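Local atomic coordinates of tRNA uridine(34) acetyltransferase (Methanocaldococcus infernus, PDB entry 6IA8), a protein that forms 5-carboxymethyluridine at wobble position 34 of tRNA from acetyl-CoA, using radical S-adenosyl-L-methionine chemistry. Residues S324-P327 / K328-T332; D398-S402 / G403-I407; I190-P194 / D195-E199. All coordinates share one frame; numbering follows the deposited sequence. Where two conformers were deposited one is given.

Interaction 1: residues S324-P327 / K328-T332; sequences SIMP and KWVRT. With SO4 (sulfate ion), chain B.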
ATOM      1  N   SER A 324      -4.971  11.693 -13.477  1.00 31.01           N
ATOM      2  CA  SER A 324      -5.076  13.145 -13.540  1.00 32.86           C
ATOM      3  C   SER A 324      -5.896  13.706 -12.381  1.00 32.51           C
ATOM      4  O   SER A 324      -5.770  14.894 -12.064  1.00 37.06           O
ATOM      5  CB  SER A 324      -5.719  13.582 -14.866  1.00 31.64           C
ATOM      6  OG  SER A 324      -7.107  13.330 -14.829  1.00 36.61           O
ATOM      7  N   ILE A 325      -6.775  12.906 -11.774  1.00 32.91           N
ATOM      8  CA  ILE A 325      -7.576  13.380 -10.644  1.00 39.38           C
ATOM      9  C   ILE A 325      -7.125  12.795  -9.319  1.00 34.27           C
ATOM     10  O   ILE A 325      -7.741  13.098  -8.301  1.00 37.22           O
ATOM     11  CB  ILE A 325      -9.082  13.106 -10.838  1.00 37.20           C
ATOM     12  CG1 ILE A 325      -9.343  11.580 -10.830  1.00 31.77           C
ATOM     13  CG2 ILE A 325      -9.563  13.799 -12.106  1.00 45.10           C
ATOM     14  CD1 ILE A 325     -10.796  11.207 -10.502  1.00 39.43           C
ATOM     15  N   MET A 326      -6.094  11.958  -9.289  1.00 29.61           N
ATOM     16  CA  MET A 326      -5.668  11.352  -8.022  1.00 30.17           C
ATOM     17  C   MET A 326      -5.192  12.427  -7.048  1.00 33.91           C
ATOM     18  O   MET A 326      -4.363  13.253  -7.420  1.00 31.36           O
ATOM     19  CB  MET A 326      -4.532  10.359  -8.246  1.00 31.37           C
ATOM     20  CG  MET A 326      -4.930   8.939  -8.175  1.00 50.96           C
ATOM     21  SD  MET A 326      -3.569   7.893  -8.692  1.00 46.58           S
ATOM     22  CE  MET A 326      -4.548   6.599  -9.518  1.00 46.59           C
ATOM     23  N   PRO A 327      -5.676  12.453  -5.813  1.00 33.70           N
ATOM     24  CA  PRO A 327      -5.171  13.439  -4.846  1.00 29.98           C
ATOM     25  C   PRO A 327      -3.704  13.218  -4.516  1.00 33.98           C
ATOM     26  O   PRO A 327      -3.102  12.179  -4.784  1.00 32.34           O
ATOM     27  CB  PRO A 327      -6.055  13.231  -3.608  1.00 29.21           C
ATOM     28  CG  PRO A 327      -7.333  12.584  -4.178  1.00 38.37           C
ATOM     29  CD  PRO A 327      -6.876  11.749  -5.338  1.00 38.49           C
ATOM     30  N   LYS A 328      -3.129  14.233  -3.886  1.00 26.97           N
ATOM     31  CA  LYS A 328      -1.724  14.192  -3.520  1.00 29.64           C
ATOM     32  C   LYS A 328      -1.443  13.127  -2.480  1.00 27.13           C
ATOM     33  O   LYS A 328      -0.280  12.762  -2.293  1.00 28.45           O
ATOM     34  CB  LYS A 328      -1.279  15.552  -2.972  1.00 38.01           C
ATOM     35  CG  LYS A 328      -1.359  16.690  -3.986  1.00 51.14           C
ATOM     36  CD  LYS A 328      -0.985  18.034  -3.336  1.00108.20           C
ATOM     37  CE  LYS A 328      -1.074  19.186  -4.327  1.00136.05           C
ATOM     38  NZ  LYS A 328      -0.407  20.416  -3.812  1.00126.02           N
ATOM     39  N   TRP A 329      -2.460  12.704  -1.735  1.00 23.91           N
ATOM     40  CA  TRP A 329      -2.285  11.760  -0.639  1.00 25.47           C
ATOM     41  C   TRP A 329      -2.467  10.316  -1.065  1.00 31.89           C
ATOM     42  O   TRP A 329      -2.405   9.428  -0.202  1.00 29.51           O
ATOM     43  CB  TRP A 329      -3.249  12.061   0.510  1.00 29.47           C
ATOM     44  CG  TRP A 329      -4.634  12.491   0.106  1.00 24.60           C
ATOM     45  CD1 TRP A 329      -5.072  13.780  -0.084  1.00 27.56           C
ATOM     46  CD2 TRP A 329      -5.773  11.655  -0.103  1.00 24.78           C
ATOM     47  NE1 TRP A 329      -6.423  13.794  -0.391  1.00 26.60           N
ATOM     48  CE2 TRP A 329      -6.872  12.503  -0.439  1.00 28.03           C
ATOM     49  CE3 TRP A 329      -5.963  10.286  -0.104  1.00 29.00           C
ATOM     50  CZ2 TRP A 329      -8.131  12.008  -0.757  1.00 28.77           C
ATOM     51  CZ3 TRP A 329      -7.242   9.792  -0.407  1.00 28.35           C
ATOM     52  CH2 TRP A 329      -8.303  10.654  -0.709  1.00 28.96           C
ATOM     53  N   VAL A 330      -2.642  10.055  -2.370  1.00 32.75           N
ATOM     54  CA  VAL A 330      -2.855   8.702  -2.877  1.00 24.38           C
ATOM     55  C   VAL A 330      -1.564   8.188  -3.474  1.00 29.53           C
ATOM     56  O   VAL A 330      -0.887   8.894  -4.241  1.00 30.09           O
ATOM     57  CB  VAL A 330      -3.989   8.644  -3.915  1.00 31.09           C
ATOM     58  CG1 VAL A 330      -4.096   7.262  -4.504  1.00 35.39           C
ATOM     59  CG2 VAL A 330      -5.335   9.009  -3.248  1.00 42.70           C
ATOM     60  N   ARG A 331      -1.225   6.953  -3.135  1.00 27.52           N
ATOM     61  CA  ARG A 331      -0.054   6.302  -3.695  1.00 29.49           C
ATOM     62  C   ARG A 331      -0.534   5.259  -4.690  1.00 41.65           C
ATOM     63  O   ARG A 331      -1.509   4.573  -4.438  1.00 37.51           O
ATOM     64  CB  ARG A 331       0.804   5.661  -2.597  1.00 44.30           C
ATOM     65  CG  ARG A 331       2.125   5.071  -3.086  1.00 63.97           C
ATOM     66  CD  ARG A 331       2.707   4.142  -2.027  1.00108.35           C
ATOM     67  NE  ARG A 331       3.707   4.791  -1.186  1.00101.69           N
ATOM     68  CZ  ARG A 331       4.088   4.342   0.008  1.00 87.66           C
ATOM     69  NH1 ARG A 331       3.539   3.249   0.524  1.00 87.87           N
ATOM     70  NH2 ARG A 331       5.010   4.994   0.696  1.00 95.58           N
ATOM     71  N   THR A 332       0.130   5.135  -5.819  1.00 38.43           N
ATOM     72  CA  THR A 332      -0.282   4.191  -6.848  1.00 43.67           C
ATOM     73  C   THR A 332       0.820   3.172  -7.081  1.00 65.21           C
ATOM     74  O   THR A 332       1.994   3.441  -6.823  1.00 64.03           O
ATOM     75  CB  THR A 332      -0.594   4.913  -8.167  1.00 76.77           C
ATOM     76  OG1 THR A 332      -1.392   4.066  -9.003  1.00104.52           O
ATOM     77  CG2 THR A 332       0.691   5.269  -8.900  1.00 91.41           C
TER
HETATM   78  S   SO4 B 601      -5.543  17.194  -3.839  1.00 59.95           S
HETATM   79  O1  SO4 B 601      -5.197  18.570  -3.476  1.00 89.26           O
HETATM   80  O2  SO4 B 601      -4.883  16.282  -2.905  1.00 61.84           O
HETATM   81  O3  SO4 B 601      -5.068  16.907  -5.161  1.00104.01           O
HETATM   82  O4  SO4 B 601      -6.992  17.021  -3.837  1.00 56.78           O

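Interaction 2: residues D398-S402 / G403-I407; sequences DYEAS and GGTEI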
ATOM      1  N   ASP A 398      -5.966  18.154   4.755  1.00 26.30           N
ATOM      2  CA  ASP A 398      -6.926  17.366   5.515  1.00 29.75           C
ATOM      3  C   ASP A 398      -8.033  16.862   4.592  1.00 29.84           C
ATOM      4  O   ASP A 398      -8.429  17.544   3.629  1.00 29.01           O
ATOM      5  CB  ASP A 398      -7.569  18.190   6.639  1.00 32.78           C
ATOM      6  CG  ASP A 398      -6.573  18.591   7.753  1.00 38.10           C
ATOM      7  OD1 ASP A 398      -5.360  18.349   7.641  1.00 33.70           O
ATOM      8  OD2 ASP A 398      -7.033  19.089   8.777  1.00 35.11           O
ATOM      9  N   TYR A 399      -8.609  15.707   4.949  1.00 27.61           N
ATOM     10  CA  TYR A 399      -9.809  15.254   4.256  1.00 31.41           C
ATOM     11  C   TYR A 399     -10.636  14.365   5.170  1.00 31.74           C
ATOM     12  O   TYR A 399     -10.137  13.797   6.135  1.00 29.60           O
ATOM     13  CB  TYR A 399      -9.482  14.539   2.948  1.00 31.81           C
ATOM     14  CG  TYR A 399      -8.521  13.389   3.029  1.00 29.33           C
ATOM     15  CD1 TYR A 399      -7.151  13.624   3.065  1.00 31.08           C
ATOM     16  CD2 TYR A 399      -8.976  12.057   3.039  1.00 29.38           C
ATOM     17  CE1 TYR A 399      -6.236  12.569   3.130  1.00 30.02           C
ATOM     18  CE2 TYR A 399      -8.053  10.969   3.082  1.00 28.50           C
ATOM     19  CZ  TYR A 399      -6.682  11.271   3.132  1.00 28.05           C
ATOM     20  OH  TYR A 399      -5.727  10.296   3.148  1.00 27.92           O
ATOM     21  N   GLU A 400     -11.929  14.300   4.888  1.00 26.88           N
ATOM     22  CA  GLU A 400     -12.820  13.419   5.622  1.00 26.64           C
ATOM     23  C   GLU A 400     -12.756  12.033   5.009  1.00 32.93           C
ATOM     24  O   GLU A 400     -12.853  11.910   3.783  1.00 28.01           O
ATOM     25  CB  GLU A 400     -14.247  13.938   5.523  1.00 30.03           C
ATOM     26  CG  GLU A 400     -15.256  13.143   6.309  1.00 33.57           C
ATOM     27  CD  GLU A 400     -15.292  13.529   7.790  1.00 64.61           C
ATOM     28  OE1 GLU A 400     -15.834  12.743   8.592  1.00 96.44           O
ATOM     29  OE2 GLU A 400     -14.770  14.609   8.147  1.00 73.41           O
ATOM     30  N   ALA A 401     -12.683  10.999   5.855  1.00 28.62           N
ATOM     31  CA  ALA A 401     -12.649   9.611   5.405  1.00 26.17           C
ATOM     32  C   ALA A 401     -13.173   8.681   6.486  1.00 29.48           C
ATOM     33  O   ALA A 401     -12.766   8.780   7.650  1.00 29.49           O
ATOM     34  CB  ALA A 401     -11.224   9.209   5.035  1.00 24.82           C
ATOM     35  N   SER A 402     -14.102   7.809   6.100  1.00 29.44           N
ATOM     36  CA  SER A 402     -14.668   6.813   7.001  1.00 32.66           C
ATOM     37  C   SER A 402     -15.091   7.446   8.329  1.00 31.84           C
ATOM     38  O   SER A 402     -14.759   6.961   9.419  1.00 30.55           O
ATOM     39  CB  SER A 402     -13.672   5.672   7.233  1.00 34.56           C
ATOM     40  OG  SER A 402     -13.293   5.015   6.025  1.00 31.42           O
ATOM     41  N   GLY A 403     -15.833   8.552   8.225  1.00 31.37           N
ATOM     42  CA  GLY A 403     -16.405   9.193   9.393  1.00 36.15           C
ATOM     43  C   GLY A 403     -15.428   9.979  10.243  1.00 35.79           C
ATOM     44  O   GLY A 403     -15.836  10.599  11.232  1.00 33.23           O
ATOM     45  N   GLY A 404     -14.154   9.965   9.911  1.00 29.16           N
ATOM     46  CA  GLY A 404     -13.171  10.686  10.694  1.00 33.62           C
ATOM     47  C   GLY A 404     -12.379  11.673   9.859  1.00 34.63           C
ATOM     48  O   GLY A 404     -12.775  11.983   8.729  1.00 33.44           O
ATOM     49  N   THR A 405     -11.272  12.179  10.405  1.00 31.01           N
ATOM     50  CA  THR A 405     -10.447  13.173   9.733  1.00 33.30           C
ATOM     51  C   THR A 405      -9.062  12.599   9.493  1.00 28.92           C
ATOM     52  O   THR A 405      -8.428  12.076  10.423  1.00 28.90           O
ATOM     53  CB  THR A 405     -10.339  14.458  10.546  1.00 34.16           C
ATOM     54  OG1 THR A 405     -11.642  15.020  10.689  1.00 36.44           O
ATOM     55  CG2 THR A 405      -9.450  15.474   9.840  1.00 42.68           C
ATOM     56  N   GLU A 406      -8.611  12.695   8.240  1.00 27.19           N
ATOM     57  CA  GLU A 406      -7.258  12.325   7.853  1.00 26.61           C
ATOM     58  C   GLU A 406      -6.477  13.612   7.669  1.00 26.09           C
ATOM     59  O   GLU A 406      -6.987  14.545   7.045  1.00 29.04           O
ATOM     60  CB  GLU A 406      -7.239  11.522   6.562  1.00 27.28           C
ATOM     61  CG  GLU A 406      -7.996  10.221   6.607  1.00 25.73           C
ATOM     62  CD  GLU A 406      -7.280   9.077   7.346  1.00 31.09           C
ATOM     63  OE1 GLU A 406      -6.109   9.227   7.786  1.00 32.28           O
ATOM     64  OE2 GLU A 406      -7.886   7.985   7.447  1.00 31.77           O
ATOM     65  N   ILE A 407      -5.284  13.676   8.267  1.00 28.05           N
ATOM     66  CA  ILE A 407      -4.347  14.781   8.115  1.00 29.07           C
ATOM     67  C   ILE A 407      -3.124  14.235   7.384  1.00 27.58           C
ATOM     68  O   ILE A 407      -2.447  13.322   7.872  1.00 30.13           O
ATOM     69  CB  ILE A 407      -3.957  15.379   9.472  1.00 27.09           C
ATOM     70  CG1 ILE A 407      -5.207  15.928  10.193  1.00 30.06           C
ATOM     71  CG2 ILE A 407      -2.897  16.473   9.259  1.00 34.69           C
ATOM     72  CD1 ILE A 407      -5.680  15.122  11.320  1.00 42.46           C
TER

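Interaction 3: residues I190-P194 / D195-E199; sequences IETRP and DYCSE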
ATOM      1  N   ILE A 190      -1.009  -7.506   3.677  1.00 30.56           N
ATOM      2  CA  ILE A 190      -1.859  -8.682   3.526  1.00 31.59           C
ATOM      3  C   ILE A 190      -2.946  -8.346   2.516  1.00 35.31           C
ATOM      4  O   ILE A 190      -3.616  -7.317   2.637  1.00 31.61           O
ATOM      5  CB  ILE A 190      -2.460  -9.118   4.872  1.00 33.42           C
ATOM      6  CG1 ILE A 190      -1.330  -9.504   5.825  1.00 42.92           C
ATOM      7  CG2 ILE A 190      -3.390 -10.351   4.686  1.00 34.06           C
ATOM      8  CD1 ILE A 190      -1.806  -9.917   7.161  1.00 45.05           C
ATOM      9  N   GLU A 191      -3.093  -9.178   1.501  1.00 33.41           N
ATOM     10  CA  GLU A 191      -4.160  -9.004   0.528  1.00 38.35           C
ATOM     11  C   GLU A 191      -5.364  -9.801   0.994  1.00 41.68           C
ATOM     12  O   GLU A 191      -5.220 -10.934   1.473  1.00 39.82           O
ATOM     13  CB  GLU A 191      -3.714  -9.475  -0.856  1.00 52.80           C
ATOM     14  CG  GLU A 191      -2.414  -8.846  -1.333  1.00 82.10           C
ATOM     15  CD  GLU A 191      -2.056  -9.243  -2.752  1.00 72.26           C
ATOM     16  OE1 GLU A 191      -2.612 -10.239  -3.261  1.00 67.62           O
ATOM     17  OE2 GLU A 191      -1.225  -8.553  -3.369  1.00 68.22           O
ATOM     18  N   THR A 192      -6.555  -9.219   0.853  1.00 36.97           N
ATOM     19  CA  THR A 192      -7.739  -9.939   1.306  1.00 35.71           C
ATOM     20  C   THR A 192      -8.982  -9.503   0.554  1.00 40.30           C
ATOM     21  O   THR A 192      -9.040  -8.401   0.013  1.00 37.14           O
ATOM     22  CB  THR A 192      -7.980  -9.740   2.810  1.00 46.41           C
ATOM     23  OG1 THR A 192      -8.989 -10.654   3.296  1.00 47.57           O
ATOM     24  CG2 THR A 192      -8.414  -8.292   3.084  1.00 45.98           C
ATOM     25  N   ARG A 193      -9.973 -10.394   0.514  0.51 41.26           N
ATOM     26  CA  ARG A 193     -11.274 -10.036  -0.030  0.51 40.48           C
ATOM     27  C   ARG A 193     -11.989  -9.132   0.965  0.51 45.66           C
ATOM     28  O   ARG A 193     -11.833  -9.306   2.176  0.51 49.51           O
ATOM     29  CB  ARG A 193     -12.123 -11.279  -0.305  0.51 46.38           C
ATOM     30  CG  ARG A 193     -11.457 -12.305  -1.206  0.51 56.33           C
ATOM     31  CD  ARG A 193     -12.426 -13.448  -1.534  0.51 60.60           C
ATOM     32  NE  ARG A 193     -11.763 -14.550  -2.222  0.51 52.24           N
ATOM     33  CZ  ARG A 193     -12.404 -15.513  -2.875  0.51 53.15           C
ATOM     34  NH1 ARG A 193     -11.715 -16.477  -3.474  0.51 62.57           N
ATOM     35  NH2 ARG A 193     -13.729 -15.502  -2.940  0.51 54.93           N
ATOM     36  N   PRO A 194     -12.758  -8.150   0.490  1.00 41.97           N
ATOM     37  CA  PRO A 194     -13.395  -7.211   1.427  1.00 41.93           C
ATOM     38  C   PRO A 194     -14.256  -7.881   2.478  1.00 59.60           C
ATOM     39  O   PRO A 194     -14.381  -7.339   3.579  1.00 62.24           O
ATOM     40  CB  PRO A 194     -14.237  -6.319   0.512  1.00 40.87           C
ATOM     41  CG  PRO A 194     -13.509  -6.358  -0.825  1.00 54.98           C
ATOM     42  CD  PRO A 194     -13.007  -7.788  -0.921  1.00 47.11           C
ATOM     43  N   ASP A 195     -14.867  -9.028   2.187  1.00 62.92           N
ATOM     44  CA  ASP A 195     -15.718  -9.702   3.164  1.00 64.49           C
ATOM     45  C   ASP A 195     -14.941 -10.593   4.127  1.00 45.58           C
ATOM     46  O   ASP A 195     -15.551 -11.180   5.023  1.00 57.98           O
ATOM     47  CB  ASP A 195     -16.803 -10.528   2.456  1.00 61.48           C
ATOM     48  CG  ASP A 195     -16.234 -11.510   1.446  1.00 74.04           C
ATOM     49  OD1 ASP A 195     -15.211 -11.191   0.797  1.00 76.56           O
ATOM     50  OD2 ASP A 195     -16.822 -12.600   1.291  1.00 79.61           O
ATOM     51  N   TYR A 196     -13.624 -10.711   3.972  1.00 45.52           N
ATOM     52  CA  TYR A 196     -12.757 -11.361   4.956  1.00 55.72           C
ATOM     53  C   TYR A 196     -12.062 -10.331   5.838  1.00 60.65           C
ATOM     54  O   TYR A 196     -10.885 -10.492   6.171  1.00 66.34           O
ATOM     55  CB  TYR A 196     -11.686 -12.228   4.291  1.00 69.73           C
ATOM     56  CG  TYR A 196     -12.137 -13.414   3.492  1.00 70.06           C
ATOM     57  CD1 TYR A 196     -13.383 -13.976   3.681  1.00 55.67           C
ATOM     58  CD2 TYR A 196     -11.287 -13.983   2.537  1.00 76.32           C
ATOM     59  CE1 TYR A 196     -13.794 -15.077   2.914  1.00 73.22           C
ATOM     60  CE2 TYR A 196     -11.676 -15.065   1.781  1.00 83.87           C
ATOM     61  CZ  TYR A 196     -12.928 -15.611   1.969  1.00 96.50           C
ATOM     62  OH  TYR A 196     -13.305 -16.693   1.211  1.00134.71           O
ATOM     63  N   CYS A 197     -12.732  -9.248   6.217  1.00 44.71           N
ATOM     64  CA  CYS A 197     -12.076  -8.157   6.930  1.00 35.47           C
ATOM     65  C   CYS A 197     -12.893  -7.719   8.134  1.00 48.52           C
ATOM     66  O   CYS A 197     -13.225  -6.542   8.293  1.00 39.37           O
ATOM     67  CB  CYS A 197     -11.848  -6.996   5.982  1.00 50.62           C
ATOM     68  SG  CYS A 197     -10.411  -6.148   6.359  1.00 45.78           S
ATOM     69  N   SER A 198     -13.223  -8.683   8.993  1.00 43.24           N
ATOM     70  CA  SER A 198     -13.969  -8.449  10.218  1.00 46.85           C
ATOM     71  C   SER A 198     -13.045  -7.910  11.305  1.00 39.19           C
ATOM     72  O   SER A 198     -11.807  -7.932  11.181  1.00 36.33           O
ATOM     73  CB  SER A 198     -14.587  -9.748  10.718  1.00 43.46           C
ATOM     74  OG  SER A 198     -13.491 -10.635  11.002  1.00 43.72           O
ATOM     75  N   GLU A 199     -13.666  -7.457  12.408  1.00 41.61           N
ATOM     76  CA  GLU A 199     -12.874  -7.031  13.557  1.00 41.77           C
ATOM     77  C   GLU A 199     -11.967  -8.158  14.020  1.00 45.36           C
ATOM     78  O   GLU A 199     -10.789  -7.931  14.319  1.00 38.86           O
ATOM     79  CB  GLU A 199     -13.754  -6.564  14.717  1.00 38.18           C
ATOM     80  CG  GLU A 199     -14.670  -5.408  14.374  1.00 44.19           C
ATOM     81  CD  GLU A 199     -15.372  -4.843  15.597  1.00 50.23           C
ATOM     82  OE1 GLU A 199     -15.165  -5.351  16.720  1.00 47.36           O
ATOM     83  OE2 GLU A 199     -16.145  -3.886  15.442  1.00 48.48           O
TER

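Interaction 1: residues S324-P327 / K328-T332
A type I beta turn running from Pro-327 to Val-330 carries the chain from helix 312-325 towards strand 331-332, and Pro-327 meets Trp-329 and Val-330 across it. Val-330 N donates to Pro-327 O (3.2 Å). Proline suits the first position of the turn: it need not donate a hydrogen bond there, and its compact apolar ring offers CH groups to an aromatic face. CB of Pro-327 lies over one face of the Trp-329 indole, 3.5 Å from the centroid of the five-membered ring and only 21° off its normal, a CH-pi contact. With chi1 at 39°, Trp-329 CG sits between its backbone N and carbonyl carbon, which folds the indole back over the proline. Pro-327 CG reaches further along the indole, 3.6 Å from Trp-329 CZ2. Strand 331-332 is an edge strand of the parallel radical SAM sheet, and the turn delivers Val-330 just ahead of it. There Val-330 CG2 packs on Pro-327 CD at 3.8 Å, while CG1 meets CG of Met-326 at 4.1 Å. The long, flexible methionine, crossing the valine at about a right angle, sends its CE on to Thr-332 OG1. The backbone N of Lys-328 donates to O2 of a sulfate, probably from the crystallisation liquor, at 2.9 Å. Helix 264-276 closes over this apolar group through Phe-275, which touches Met-326, Pro-327 and Val-330.

Interaction 2: residues D398-S402 / G403-I407
Chi1 of 54° sets CG of Tyr-399 between its backbone N and carbonyl carbon, while Glu-406, with chi1 -60° and chi2 -77°, bends beneath the ring. The phenol thus lies across the strand opposite: Glu-406 CB stands 3.6 Å from the Tyr-399 ring centroid, over the face, as a CH-pi contact. Glu-406 CG also touches Ala-401 CB (3.7 Å), whose small methyl leaves room for the bent chain. This pair belongs to a beta hairpin. Tyr-399 and Glu-406 are a hydrogen-bonded antiparallel pair, with Glu-406 N donating to Tyr-399 O at 2.8 Å. A second such pair, Ala-401 with Gly-404, closes the type I' turn, where Gly-404 N reaches Ala-401 O at 2.9 Å. Ser-402 and Gly-403 both have positive phi, which glycine adopts easily. On the other face of the sheet Asp-398 and Ile-407 lie side by side. The Glu-406 carboxylate is gripped by Arg-426, Arg-444 and Lys-245, an array that probably keeps it ionised. The hairpin opens the seven-stranded GNAT sheet: strand 404-413 is flanked by strand 418-427, and the turn meets helix 234-245 through Ser-402, which touches Thr-241 and Gln-242.

Interaction 3: residues I190-P194 / D195-E199
Thr-192, at the end of strand 184-192, and Arg-193 just beyond it both meet Tyr-196, where the chain turns towards helix 199-208 of the radical SAM core. The compact part is the turn itself. Tyr-196 N bonds Arg-193 O at 2.9 Å, and Pro-194, with its fixed phi, suits the bend between them. Thr-192 OG1, anti to the backbone N (chi1 -169°), comes within 3.3 Å of Tyr-196 CB, near the plane of the ring at its edge. Its hydroxyl has two carbonyls close by, Tyr-196 O at 3.4 Å and Arg-193 O, so at most a weak bond goes to either one. Cys-197 adds a small buried side chain, CB resting 3.5 Å from Pro-194 O. Asp-195 OD1 is buried against Arg-193 CB (3.3 Å) with no polar partner in the model. The outer side is looser and less certain, the exposed arginine having two modelled conformers. In the one given, Arg-193 runs alongside the tyrosine, CD 3.8 Å from Tyr-196 CE2, with guanidinium and ring planes 26° apart; a sulfate lies near its guanidinium. Behind the turn, Pro-194 and Cys-197 touch helix 234-245, while Thr-192 and Cys-197 pack on strand 212-218. Ser-198 is the N-cap of helix 199-208; its side chain caps a backbone N just beyond, and its OG is hydrogen-bonded to Glu-201 OE2.

In the fold
Interactions 1 and 2 meet directly although they belong to the radical SAM and acetyltransferase parts of the chain: the rings of Trp-329 and Tyr-399 stack, with Trp-329 CE3 3.3 Å from Tyr-399 OH. Both contacts also approach the acetyl-CoA site inferred from relatives, the side chains of Trp-329 and Glu-406 each lying about 9 Å from that of Gln-445. Interaction 3 is separate, its nearest atoms about 12 Å from those of either of the others. It shares the parallel radical SAM sheet with interaction 1, and helix 234-245 links it to interaction 2, touching Pro-194 and Cys-197 as well as Ala-401 and Ser-402.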